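Local coordinates for PUM-HD domain-containing protein (Caenorhabditis elegans, PDB 7CGF) that binds RNA through its Pumilio homology domain, the part present here in complex with an RNA strand, and probably recognises mRNA 3' untranslated regions, at residues R17-P22 with D43-R48; G35-F40 with D64-E69; F49-L54 with G83-Q88. The protein carries 2 engineered substitutions. All blocks are in the same frame, centred on the assembly; numbering follows the deposited sequence.

Contact 1 (R17-P22 with D43-R48). With nucleotides of chain B.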
loop_
_atom_site.group_PDB
_atom_site.type_symbol
_atom_site.label_atom_id
_atom_site.label_comp_id
_atom_site.label_asym_id
_atom_site.label_seq_id
_atom_site.Cartn_x
_atom_site.Cartn_y
_atom_site.Cartn_z
ATOM N N ARG A 17 -43.419 -1.058 3.111
ATOM C CA ARG A 17 -44.055 -1.533 4.335
ATOM C C ARG A 17 -43.027 -1.726 5.445
ATOM O O ARG A 17 -43.222 -1.265 6.577
ATOM C CB ARG A 17 -44.811 -2.835 4.052
ATOM C CG ARG A 17 -46.120 -2.655 3.273
ATOM C CD ARG A 17 -46.491 -3.923 2.499
ATOM N NE ARG A 17 -46.409 -5.120 3.332
ATOM C CZ ARG A 17 -46.193 -6.348 2.865
ATOM N NH1 ARG A 17 -46.033 -6.548 1.561
ATOM N NH2 ARG A 17 -46.136 -7.376 3.700
ATOM N N TYR A 18 -41.907 -2.386 5.131
ATOM C CA TYR A 18 -40.904 -2.665 6.157
ATOM C C TYR A 18 -40.225 -1.390 6.639
ATOM O O TYR A 18 -39.942 -1.245 7.834
ATOM C CB TYR A 18 -39.867 -3.662 5.629
ATOM C CG TYR A 18 -38.697 -3.864 6.567
ATOM C CD1 TYR A 18 -38.817 -4.675 7.691
ATOM C CD2 TYR A 18 -37.477 -3.242 6.334
ATOM C CE1 TYR A 18 -37.756 -4.857 8.556
ATOM C CE2 TYR A 18 -36.409 -3.420 7.190
ATOM C CZ TYR A 18 -36.552 -4.226 8.299
ATOM O OH TYR A 18 -35.494 -4.400 9.153
ATOM N N ARG A 19 -39.945 -0.457 5.725
ATOM C CA ARG A 19 -39.271 0.779 6.110
ATOM C C ARG A 19 -40.128 1.629 7.041
ATOM O O ARG A 19 -39.590 2.356 7.886
ATOM C CB ARG A 19 -38.893 1.580 4.864
ATOM C CG ARG A 19 -37.772 0.965 4.042
ATOM C CD ARG A 19 -37.558 1.749 2.755
ATOM N NE ARG A 19 -37.514 3.178 3.028
ATOM C CZ ARG A 19 -36.420 3.840 3.393
ATOM N NH1 ARG A 19 -35.265 3.207 3.523
ATOM N NH2 ARG A 19 -36.482 5.139 3.637
ATOM N N ALA A 20 -41.452 1.555 6.897
ATOM C CA ALA A 20 -42.383 2.307 7.731
ATOM C C ALA A 20 -42.240 1.929 9.200
ATOM O O ALA A 20 -41.692 2.698 9.999
ATOM C CB ALA A 20 -43.817 2.063 7.260
ATOM N N ASN A 21 -42.729 0.742 9.565
ATOM C CA ASN A 21 -42.611 0.232 10.929
ATOM C C ASN A 21 -41.726 -1.008 10.939
ATOM O O ASN A 21 -42.220 -2.127 10.715
ATOM C CB ASN A 21 -43.992 -0.086 11.514
ATOM N N PRO A 22 -40.415 -0.864 11.162
ATOM C CA PRO A 22 -39.563 -2.056 11.343
ATOM C C PRO A 22 -40.013 -2.965 12.475
ATOM O O PRO A 22 -39.931 -4.194 12.345
ATOM C CB PRO A 22 -38.176 -1.455 11.619
ATOM C CG PRO A 22 -38.212 -0.107 10.998
ATOM C CD PRO A 22 -39.633 0.378 11.055
ATOM N N ASP A 43 -31.367 -0.266 -1.139
ATOM C CA ASP A 43 -31.921 0.634 -0.140
ATOM C C ASP A 43 -31.063 0.596 1.117
ATOM O O ASP A 43 -30.566 -0.468 1.498
ATOM C CB ASP A 43 -33.354 0.218 0.194
ATOM C CG ASP A 43 -34.019 1.153 1.163
ATOM O OD1 ASP A 43 -34.528 2.201 0.703
ATOM O OD2 ASP A 43 -34.046 0.833 2.371
ATOM N N GLN A 44 -30.881 1.760 1.746
ATOM C CA GLN A 44 -30.017 1.852 2.927
ATOM C C GLN A 44 -30.539 0.951 4.043
ATOM O O GLN A 44 -29.784 0.170 4.643
ATOM C CB GLN A 44 -29.934 3.317 3.371
ATOM C CG GLN A 44 -29.341 3.587 4.741
ATOM C CD GLN A 44 -27.862 3.435 4.727
ATOM O OE1 GLN A 44 -27.118 4.418 4.741
ATOM N NE2 GLN A 44 -27.406 2.188 4.663
ATOM N N VAL A 45 -31.846 1.014 4.293
ATOM C CA VAL A 45 -32.456 0.199 5.338
ATOM C C VAL A 45 -32.514 -1.262 4.918
ATOM O O VAL A 45 -32.206 -2.160 5.709
ATOM C CB VAL A 45 -33.860 0.726 5.676
ATOM C CG1 VAL A 45 -34.557 -0.240 6.627
ATOM C CG2 VAL A 45 -33.763 2.108 6.259
ATOM N N GLY A 46 -32.947 -1.521 3.680
ATOM C CA GLY A 46 -33.079 -2.895 3.225
ATOM C C GLY A 46 -31.749 -3.618 3.161
ATOM O O GLY A 46 -31.662 -4.809 3.463
ATOM N N SER A 47 -30.702 -2.920 2.729
ATOM C CA SER A 47 -29.395 -3.566 2.642
ATOM C C SER A 47 -28.878 -3.925 4.022
ATOM O O SER A 47 -28.294 -5.004 4.216
ATOM C CB SER A 47 -28.413 -2.660 1.917
ATOM O OG SER A 47 -27.144 -3.281 1.886
ATOM N N ARG A 48 -29.116 -3.046 4.993
ATOM C CA ARG A 48 -28.712 -3.338 6.364
ATOM C C ARG A 48 -29.476 -4.533 6.913
ATOM O O ARG A 48 -28.889 -5.392 7.587
ATOM C CB ARG A 48 -28.907 -2.097 7.239
ATOM C CG ARG A 48 -27.784 -1.085 7.082
ATOM C CD ARG A 48 -28.017 0.193 7.891
ATOM N NE ARG A 48 -26.818 1.015 7.877
ATOM C CZ ARG A 48 -26.803 2.336 8.000
ATOM N NH1 ARG A 48 -27.939 3.013 8.144
ATOM N NH2 ARG A 48 -25.645 2.977 7.958
ATOM P P A B 8 -18.933 6.364 3.445
ATOM O OP1 A B 8 -19.188 7.831 3.431
ATOM O OP2 A B 8 -18.175 5.651 4.518
ATOM O "O5'" A B 8 -20.347 5.651 3.420
ATOM C "C5'" A B 8 -21.377 6.088 2.550
ATOM C "C4'" A B 8 -22.720 5.675 3.087
ATOM O "O4'" A B 8 -22.789 4.218 3.145
ATOM C "C3'" A B 8 -23.022 6.170 4.503
ATOM O "O3'" A B 8 -24.420 6.439 4.597
ATOM C "C2'" A B 8 -22.699 4.948 5.353
ATOM O "O2'" A B 8 -23.326 4.928 6.622
ATOM C "C1'" A B 8 -23.197 3.831 4.438
ATOM N N9 A B 8 -22.663 2.495 4.731
ATOM C C8 A B 8 -21.380 2.171 5.063
ATOM N N7 A B 8 -21.207 0.885 5.291
ATOM C C5 A B 8 -22.472 0.330 5.064
ATOM C C6 A B 8 -22.973 -0.977 5.129
ATOM N N6 A B 8 -22.254 -2.063 5.436
ATOM N N1 A B 8 -24.285 -1.159 4.852
ATOM C C2 A B 8 -25.048 -0.107 4.539
ATOM N N3 A B 8 -24.680 1.160 4.445
ATOM C C4 A B 8 -23.375 1.319 4.721
#

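Contact 2 (G35-F40 with D64-E69)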
loop_
_atom_site.group_PDB
_atom_site.type_symbol
_atom_site.label_atom_id
_atom_site.label_comp_id
_atom_site.label_asym_id
_atom_site.label_seq_id
_atom_site.Cartn_x
_atom_site.Cartn_y
_atom_site.Cartn_z
ATOM N N GLY A 35 -38.698 -11.635 -5.025
ATOM C CA GLY A 35 -38.431 -10.711 -6.101
ATOM C C GLY A 35 -38.071 -9.320 -5.642
ATOM O O GLY A 35 -37.663 -8.506 -6.477
ATOM N N ALA A 36 -38.192 -9.035 -4.348
ATOM C CA ALA A 36 -37.871 -7.725 -3.803
ATOM C C ALA A 36 -36.394 -7.574 -3.457
ATOM O O ALA A 36 -36.011 -6.529 -2.915
ATOM C CB ALA A 36 -38.703 -7.437 -2.550
ATOM N N LEU A 37 -35.571 -8.583 -3.757
ATOM C CA LEU A 37 -34.166 -8.554 -3.348
ATOM C C LEU A 37 -33.455 -7.329 -3.907
ATOM O O LEU A 37 -32.731 -6.634 -3.183
ATOM C CB LEU A 37 -33.463 -9.841 -3.795
ATOM C CG LEU A 37 -31.968 -10.040 -3.487
ATOM C CD1 LEU A 37 -31.059 -9.280 -4.479
ATOM C CD2 LEU A 37 -31.586 -9.671 -2.054
ATOM N N LEU A 38 -33.629 -7.067 -5.204
ATOM C CA LEU A 38 -32.952 -5.934 -5.827
ATOM C C LEU A 38 -33.314 -4.623 -5.136
ATOM O O LEU A 38 -32.426 -3.831 -4.782
ATOM C CB LEU A 38 -33.290 -5.887 -7.318
ATOM C CG LEU A 38 -32.765 -4.691 -8.117
ATOM C CD1 LEU A 38 -31.243 -4.620 -8.101
ATOM C CD2 LEU A 38 -33.298 -4.715 -9.552
ATOM N N LYS A 39 -34.613 -4.373 -4.931
ATOM C CA LYS A 39 -35.028 -3.140 -4.268
ATOM C C LYS A 39 -34.475 -3.065 -2.850
ATOM O O LYS A 39 -33.975 -2.013 -2.426
ATOM C CB LYS A 39 -36.562 -3.029 -4.266
ATOM C CG LYS A 39 -37.161 -2.560 -5.577
ATOM C CD LYS A 39 -38.688 -2.539 -5.472
ATOM C CE LYS A 39 -39.382 -2.558 -6.833
ATOM N NZ LYS A 39 -39.153 -1.298 -7.598
ATOM N N PHE A 40 -34.526 -4.178 -2.108
ATOM C CA PHE A 40 -34.000 -4.182 -0.750
ATOM C C PHE A 40 -32.506 -3.862 -0.738
ATOM O O PHE A 40 -32.047 -3.036 0.058
ATOM C CB PHE A 40 -34.252 -5.538 -0.089
ATOM C CG PHE A 40 -35.477 -5.570 0.794
ATOM C CD1 PHE A 40 -36.734 -5.774 0.261
ATOM C CD2 PHE A 40 -35.349 -5.414 2.163
ATOM C CE1 PHE A 40 -37.856 -5.812 1.085
ATOM C CE2 PHE A 40 -36.466 -5.450 2.995
ATOM C CZ PHE A 40 -37.718 -5.641 2.449
ATOM N N ASP A 64 -29.401 -19.229 1.316
ATOM C CA ASP A 64 -29.423 -19.601 -0.094
ATOM C C ASP A 64 -30.600 -18.968 -0.829
ATOM O O ASP A 64 -30.535 -18.794 -2.050
ATOM C CB ASP A 64 -29.506 -21.119 -0.272
ATOM C CG ASP A 64 -28.324 -21.867 0.323
ATOM O OD1 ASP A 64 -27.289 -21.248 0.628
ATOM O OD2 ASP A 64 -28.447 -23.102 0.486
ATOM N N SER A 65 -31.678 -18.633 -0.107
ATOM C CA SER A 65 -32.942 -18.261 -0.748
ATOM C C SER A 65 -32.847 -16.947 -1.511
ATOM O O SER A 65 -33.630 -16.722 -2.443
ATOM C CB SER A 65 -34.072 -18.166 0.285
ATOM O OG SER A 65 -34.015 -16.967 1.068
ATOM N N ILE A 66 -31.946 -16.045 -1.112
ATOM C CA ILE A 66 -31.769 -14.812 -1.874
ATOM C C ILE A 66 -30.627 -14.908 -2.867
ATOM O O ILE A 66 -30.416 -13.963 -3.635
ATOM C CB ILE A 66 -31.551 -13.575 -0.977
ATOM C CG1 ILE A 66 -30.297 -13.745 -0.109
ATOM C CG2 ILE A 66 -32.797 -13.245 -0.154
ATOM C CD1 ILE A 66 -29.822 -12.437 0.481
ATOM N N PHE A 67 -29.907 -16.029 -2.911
ATOM C CA PHE A 67 -28.698 -16.059 -3.731
ATOM C C PHE A 67 -29.021 -16.024 -5.218
ATOM O O PHE A 67 -28.309 -15.375 -5.986
ATOM C CB PHE A 67 -27.837 -17.273 -3.393
ATOM C CG PHE A 67 -26.538 -17.306 -4.153
ATOM C CD1 PHE A 67 -25.520 -16.398 -3.862
ATOM C CD2 PHE A 67 -26.330 -18.238 -5.159
ATOM C CE1 PHE A 67 -24.330 -16.418 -4.562
ATOM C CE2 PHE A 67 -25.134 -18.262 -5.861
ATOM C CZ PHE A 67 -24.134 -17.350 -5.560
ATOM N N ASP A 68 -30.093 -16.698 -5.657
ATOM C CA ASP A 68 -30.433 -16.648 -7.075
ATOM C C ASP A 68 -30.705 -15.223 -7.534
ATOM O O ASP A 68 -30.354 -14.855 -8.659
ATOM C CB ASP A 68 -31.645 -17.532 -7.381
ATOM C CG ASP A 68 -31.271 -18.986 -7.571
ATOM O OD1 ASP A 68 -30.070 -19.312 -7.496
ATOM O OD2 ASP A 68 -32.185 -19.807 -7.802
ATOM N N GLU A 69 -31.351 -14.410 -6.687
ATOM C CA GLU A 69 -31.621 -13.029 -7.072
ATOM C C GLU A 69 -30.360 -12.165 -7.002
ATOM O O GLU A 69 -30.214 -11.240 -7.811
ATOM C CB GLU A 69 -32.734 -12.430 -6.205
ATOM C CG GLU A 69 -34.160 -12.933 -6.520
ATOM C CD GLU A 69 -34.756 -12.361 -7.799
ATOM O OE1 GLU A 69 -34.199 -11.395 -8.367
ATOM O OE2 GLU A 69 -35.812 -12.880 -8.239
HETATM O O HOH W 1 -35.030 -8.812 -7.170
#

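Contact 3 (F49-L54 with G83-Q88). With nucleotides of chain B.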
loop_
_atom_site.group_PDB
_atom_site.type_symbol
_atom_site.label_atom_id
_atom_site.label_comp_id
_atom_site.label_asym_id
_atom_site.label_seq_id
_atom_site.Cartn_x
_atom_site.Cartn_y
_atom_site.Cartn_z
ATOM N N PHE A 49 -30.769 -4.638 6.589
ATOM C CA PHE A 49 -31.531 -5.827 6.965
ATOM C C PHE A 49 -30.926 -7.096 6.374
ATOM O O PHE A 49 -30.709 -8.081 7.088
ATOM C CB PHE A 49 -32.991 -5.694 6.530
ATOM C CG PHE A 49 -33.781 -6.948 6.748
ATOM C CD1 PHE A 49 -34.167 -7.312 8.030
ATOM C CD2 PHE A 49 -34.088 -7.785 5.698
ATOM C CE1 PHE A 49 -34.872 -8.475 8.250
ATOM C CE2 PHE A 49 -34.792 -8.956 5.910
ATOM C CZ PHE A 49 -35.189 -9.300 7.189
ATOM N N ILE A 50 -30.659 -7.097 5.065
ATOM C CA ILE A 50 -30.111 -8.290 4.419
ATOM C C ILE A 50 -28.781 -8.668 5.052
ATOM O O ILE A 50 -28.516 -9.843 5.344
ATOM C CB ILE A 50 -29.956 -8.066 2.909
ATOM C CG1 ILE A 50 -31.332 -7.910 2.247
ATOM C CG2 ILE A 50 -29.172 -9.229 2.292
ATOM C CD1 ILE A 50 -31.235 -7.398 0.820
ATOM N N GLN A 51 -27.910 -7.679 5.244
ATOM C CA GLN A 51 -26.599 -7.979 5.811
ATOM C C GLN A 51 -26.722 -8.592 7.197
ATOM O O GLN A 51 -26.006 -9.545 7.528
ATOM C CB GLN A 51 -25.755 -6.717 5.887
ATOM C CG GLN A 51 -25.325 -6.185 4.540
ATOM C CD GLN A 51 -24.689 -4.835 4.685
ATOM O OE1 GLN A 51 -23.676 -4.701 5.364
ATOM N NE2 GLN A 51 -25.301 -3.805 4.088
ATOM N N GLN A 52 -27.603 -8.046 8.028
ATOM C CA GLN A 52 -27.684 -8.542 9.396
ATOM C C GLN A 52 -28.235 -9.957 9.425
ATOM O O GLN A 52 -27.741 -10.797 10.189
ATOM C CB GLN A 52 -28.526 -7.612 10.262
ATOM C CG GLN A 52 -28.410 -7.924 11.771
ATOM C CD GLN A 52 -26.981 -8.291 12.227
ATOM O OE1 GLN A 52 -26.732 -9.400 12.724
ATOM N NE2 GLN A 52 -26.044 -7.349 12.075
ATOM N N GLU A 53 -29.246 -10.246 8.591
ATOM C CA GLU A 53 -29.770 -11.608 8.512
ATOM C C GLU A 53 -28.717 -12.576 7.997
ATOM O O GLU A 53 -28.593 -13.694 8.505
ATOM C CB GLU A 53 -31.006 -11.658 7.615
ATOM C CG GLU A 53 -32.203 -10.967 8.202
ATOM C CD GLU A 53 -32.626 -11.598 9.512
ATOM O OE1 GLU A 53 -32.797 -12.837 9.538
ATOM O OE2 GLU A 53 -32.760 -10.857 10.509
ATOM N N LEU A 54 -27.952 -12.173 6.982
ATOM C CA LEU A 54 -26.920 -13.056 6.450
ATOM C C LEU A 54 -25.835 -13.323 7.479
ATOM O O LEU A 54 -25.196 -14.385 7.449
ATOM C CB LEU A 54 -26.296 -12.454 5.193
ATOM C CG LEU A 54 -27.193 -12.515 3.961
ATOM C CD1 LEU A 54 -26.514 -11.778 2.823
ATOM C CD2 LEU A 54 -27.430 -13.967 3.588
ATOM N N GLY A 83 -25.812 -1.897 -2.358
ATOM C CA GLY A 83 -25.876 -3.265 -2.830
ATOM C C GLY A 83 -24.540 -3.978 -2.822
ATOM O O GLY A 83 -24.508 -5.214 -2.748
ATOM N N ASN A 84 -23.435 -3.236 -2.877
ATOM C CA ASN A 84 -22.159 -3.924 -2.961
ATOM C C ASN A 84 -21.900 -4.744 -1.702
ATOM O O ASN A 84 -21.265 -5.800 -1.783
ATOM C CB ASN A 84 -21.020 -2.922 -3.247
ATOM C CG ASN A 84 -20.580 -2.139 -2.017
ATOM O OD1 ASN A 84 -19.680 -2.561 -1.282
ATOM N ND2 ASN A 84 -21.177 -0.975 -1.820
ATOM N N TYR A 85 -22.416 -4.304 -0.548
ATOM C CA TYR A 85 -22.212 -5.064 0.689
ATOM C C TYR A 85 -22.944 -6.393 0.655
ATOM O O TYR A 85 -22.462 -7.381 1.228
ATOM C CB TYR A 85 -22.685 -4.264 1.901
ATOM C CG TYR A 85 -22.000 -2.950 2.045
ATOM C CD1 TYR A 85 -20.704 -2.865 2.529
ATOM C CD2 TYR A 85 -22.647 -1.781 1.664
ATOM C CE1 TYR A 85 -20.073 -1.622 2.651
ATOM C CE2 TYR A 85 -22.039 -0.572 1.773
ATOM C CZ TYR A 85 -20.757 -0.488 2.252
ATOM O OH TYR A 85 -20.181 0.748 2.356
ATOM N N VAL A 86 -24.134 -6.418 0.041
ATOM C CA VAL A 86 -24.890 -7.666 -0.084
ATOM C C VAL A 86 -24.119 -8.673 -0.921
ATOM O O VAL A 86 -24.006 -9.850 -0.553
ATOM C CB VAL A 86 -26.283 -7.386 -0.674
ATOM C CG1 VAL A 86 -27.039 -8.699 -0.982
ATOM C CG2 VAL A 86 -27.083 -6.534 0.278
ATOM N N VAL A 87 -23.551 -8.229 -2.046
ATOM C CA VAL A 87 -22.734 -9.126 -2.853
ATOM C C VAL A 87 -21.538 -9.628 -2.054
ATOM O O VAL A 87 -21.204 -10.821 -2.094
ATOM C CB VAL A 87 -22.293 -8.450 -4.163
ATOM C CG1 VAL A 87 -21.480 -9.459 -5.012
ATOM C CG2 VAL A 87 -23.527 -7.922 -4.931
ATOM N N GLN A 88 -20.885 -8.736 -1.303
ATOM C CA GLN A 88 -19.700 -9.140 -0.556
ATOM C C GLN A 88 -20.006 -10.225 0.468
ATOM O O GLN A 88 -19.125 -11.033 0.782
ATOM C CB GLN A 88 -19.090 -7.942 0.146
ATOM C CG GLN A 88 -18.364 -7.044 -0.788
ATOM C CD GLN A 88 -17.636 -5.954 -0.041
ATOM O OE1 GLN A 88 -16.765 -6.226 0.791
ATOM N NE2 GLN A 88 -18.010 -4.704 -0.310
ATOM P P A B 8 -18.933 6.364 3.445
ATOM O OP1 A B 8 -19.188 7.831 3.431
ATOM O OP2 A B 8 -18.175 5.651 4.518
ATOM O "O5'" A B 8 -20.347 5.651 3.420
ATOM C "C5'" A B 8 -21.377 6.088 2.550
ATOM C "C4'" A B 8 -22.720 5.675 3.087
ATOM O "O4'" A B 8 -22.789 4.218 3.145
ATOM C "C3'" A B 8 -23.022 6.170 4.503
ATOM O "O3'" A B 8 -24.420 6.439 4.597
ATOM C "C2'" A B 8 -22.699 4.948 5.353
ATOM O "O2'" A B 8 -23.326 4.928 6.622
ATOM C "C1'" A B 8 -23.197 3.831 4.438
ATOM N N9 A B 8 -22.663 2.495 4.731
ATOM C C8 A B 8 -21.380 2.171 5.063
ATOM N N7 A B 8 -21.207 0.885 5.291
ATOM C C5 A B 8 -22.472 0.330 5.064
ATOM C C6 A B 8 -22.973 -0.977 5.129
ATOM N N6 A B 8 -22.254 -2.063 5.436
ATOM N N1 A B 8 -24.285 -1.159 4.852
ATOM C C2 A B 8 -25.048 -0.107 4.539
ATOM N N3 A B 8 -24.680 1.160 4.445
ATOM C C4 A B 8 -23.375 1.319 4.721
ATOM P P U B 7 -13.105 6.670 0.679
ATOM O OP1 U B 7 -13.639 8.052 0.880
ATOM O OP2 U B 7 -12.273 6.016 1.718
ATOM O "O5'" U B 7 -14.307 5.675 0.430
ATOM C "C5'" U B 7 -15.176 5.341 1.486
ATOM C "C4'" U B 7 -16.458 4.821 0.928
ATOM O "O4'" U B 7 -16.268 3.485 0.427
ATOM C "C3'" U B 7 -17.600 4.692 1.918
ATOM O "O3'" U B 7 -18.263 5.941 2.054
ATOM C "C2'" U B 7 -18.493 3.603 1.302
ATOM O "O2'" U B 7 -19.512 4.205 0.507
ATOM C "C1'" U B 7 -17.517 2.829 0.389
ATOM N N1 U B 7 -17.309 1.388 0.697
ATOM C C2 U B 7 -18.143 0.496 0.065
ATOM O O2 U B 7 -19.053 0.879 -0.643
ATOM N N3 U B 7 -17.912 -0.838 0.325
ATOM C C4 U B 7 -16.922 -1.336 1.142
ATOM O O4 U B 7 -16.801 -2.556 1.290
ATOM C C5 U B 7 -16.079 -0.348 1.739
ATOM C C6 U B 7 -16.289 0.952 1.505
#

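Contact 1 (R17-P22 with D43-R48)
Arg-19 and Val-45 bury the most surface here, with Asp-43 and Tyr-18 next. Arg-19 reaches across to Asp-43 in a salt bridge. Its NH1 donates to Asp-43 OD2 at 2.9 Å, on the syn lone pair of that oxygen. The bond is bent, at 141°, and the oxygen lies somewhat out of the guanidinium plane. The carboxylate plane stands nearly perpendicular to the guanidinium, 82° from it, so this is a one-nitrogen grip and not a side-by-side pair. A bend at chi3 (47°) turns the end of the arginine chain back toward the carboxylate. Arg-19 NH1 also rests against the methyl Val-45 CG2, 3.3 Å away. The other methyl, Val-45 CG1, meets the ring of Tyr-18 at CE2, 3.7 Å off. Each branch of Val-45 thus serves one residue of helix 14-20.

Asp-43 has a second task. It is the N-cap of helix 44-56, and its OD2 accepts from Gly-46 N at 2.9 Å through the anti lone pair. A weak bond from Val-45 N ends on the same oxygen. With an alanine in place of Asp-43, Arg-19 would probably lose its counter-charge and the first turn of helix 44-56 its side-chain cap. Next to the cap, Gln-44 NE2 donates to N3 of A8 of chain B at 2.9 Å. The whole is an N-capped, RNA-facing helix in what is predicted to be a Pumilio repeat, with helix 14-20 against one flank.

Contact 2 (G35-F40 with D64-E69)
Leu-37 packs against Glu-69 and Ile-66. The closest approach is between methylenes, Leu-37 CB to Glu-69 CB at 3.6 Å. The two side chains run past each other in opposite directions. Leu-37 CG also lies against Glu-69 CB, and Leu-37 CD1 reaches the backbone carbonyl carbon of Glu-69 at 3.9 Å. The other methyl, Leu-37 CD2, meets Ile-66 CB at 4.0 Å, and the two side chains cross at about a right angle. With CG turned away from the backbone N (chi1 180°), Leu-37 carries both methyls toward helix 67-72 and Ile-66.

The acid end of Glu-69 does different work. Its chain folds at chi2 (-75°) and turns the carboxylate toward Gly-35. Glu-69 OE2 comes within 4.0 Å of Gly-35 CA. A water joins the two sides. It donates to Glu-69 OE1 at 3.0 Å and to Gly-35 O at 2.7 Å, and it accepts from Leu-38 N at 3.0 Å. This water therefore ties the carboxylate to the backbone of Gly-35 and Leu-38.

Segment 35-40 and most of 64-69 lie in the predicted Pumilio repeat 32-68, with Glu-69 at the start of the next predicted repeat, in the all-helical array of the Pumilio homology domain. Helix 37-41 here meets the junction of helices 60-65 and 67-72, about 9 Å by nearest atoms from the bound RNA.

Outside this shell, Ile-50 of helix 44-56 lies against both Leu-37 and Ile-66. Leu-54 of the same helix adds to the cover of Ile-66. Leu-77 of helix 74-78 touches Leu-37. The carbonyl of Glu-69 is held by Ser-72 OG and Asn-73 ND2. On the far flank, Asp-64 and Asp-68 form salt bridges with Arg-97 and Arg-101.

Contact 3 (F49-L54 with G83-Q88)
The amide of Gln-51 and the ring of Tyr-85 are nearly parallel, 13° apart, and both meet the same base, A8 of chain B: the amide by hydrogen bonds, the ring by its face. Gln-51 NE2 is 3.4 Å from Tyr-85 CB, near the root of the ring. Extended beyond CG (chi2 171°), Gln-51 brings its amide to the Watson-Crick edge of this adenine. Gln-51 OE1 accepts from adenine N6 at 3.0 Å, nearly straight at 175°, and Gln-51 NE2 donates to adenine N1 at 2.9 Å. Ser-47 OG, which also bonds Gln-51 NE2, helps to position the amide.

Tyr-85 presents one ring face to the adenine, whose N6 lies 3.3 Å above the ring plane. The uracil of U7 of chain B is read from the other segment. Asn-84 OD1 accepts from uracil N3, and Gln-88 NE2 donates to uracil O4 at 2.9 Å. These are base-reading side chains of the kind known from Pumilio repeats.

Behind them, Ile-50 CG2 packs on Val-86 CG1 at 3.9 Å. Helices 44-56 and 83-89 thus sit as neighbouring RNA-facing helices, with helix 37-41 behind Ile-50 and Val-86 and helix 119-129 next along the row at Asn-84 and Gln-88.

Overall arrangement
From the N terminus, helix 14-20 comes first. Contact 1 closes the loop from it to the start of helix 44-56. Contact 2 opens inside that loop, at 35-40, and closes at 64-69, so contacts 1 and 2 cross. Contact 3 opens at 49-54, before contact 2 has closed, and ends at 83-88, so contacts 2 and 3 cross as well. Contacts 1 and 3 follow in series on helix 44-56. Phe-40 links contact 1 to contact 2 by packing on Gly-46 and Tyr-18. Ile-50 joins contact 2 to contact 3. Tyr-18 of contact 1 meets Phe-49 of contact 3. Together they tie helix 14-20 to the first predicted repeat, and that repeat to the second.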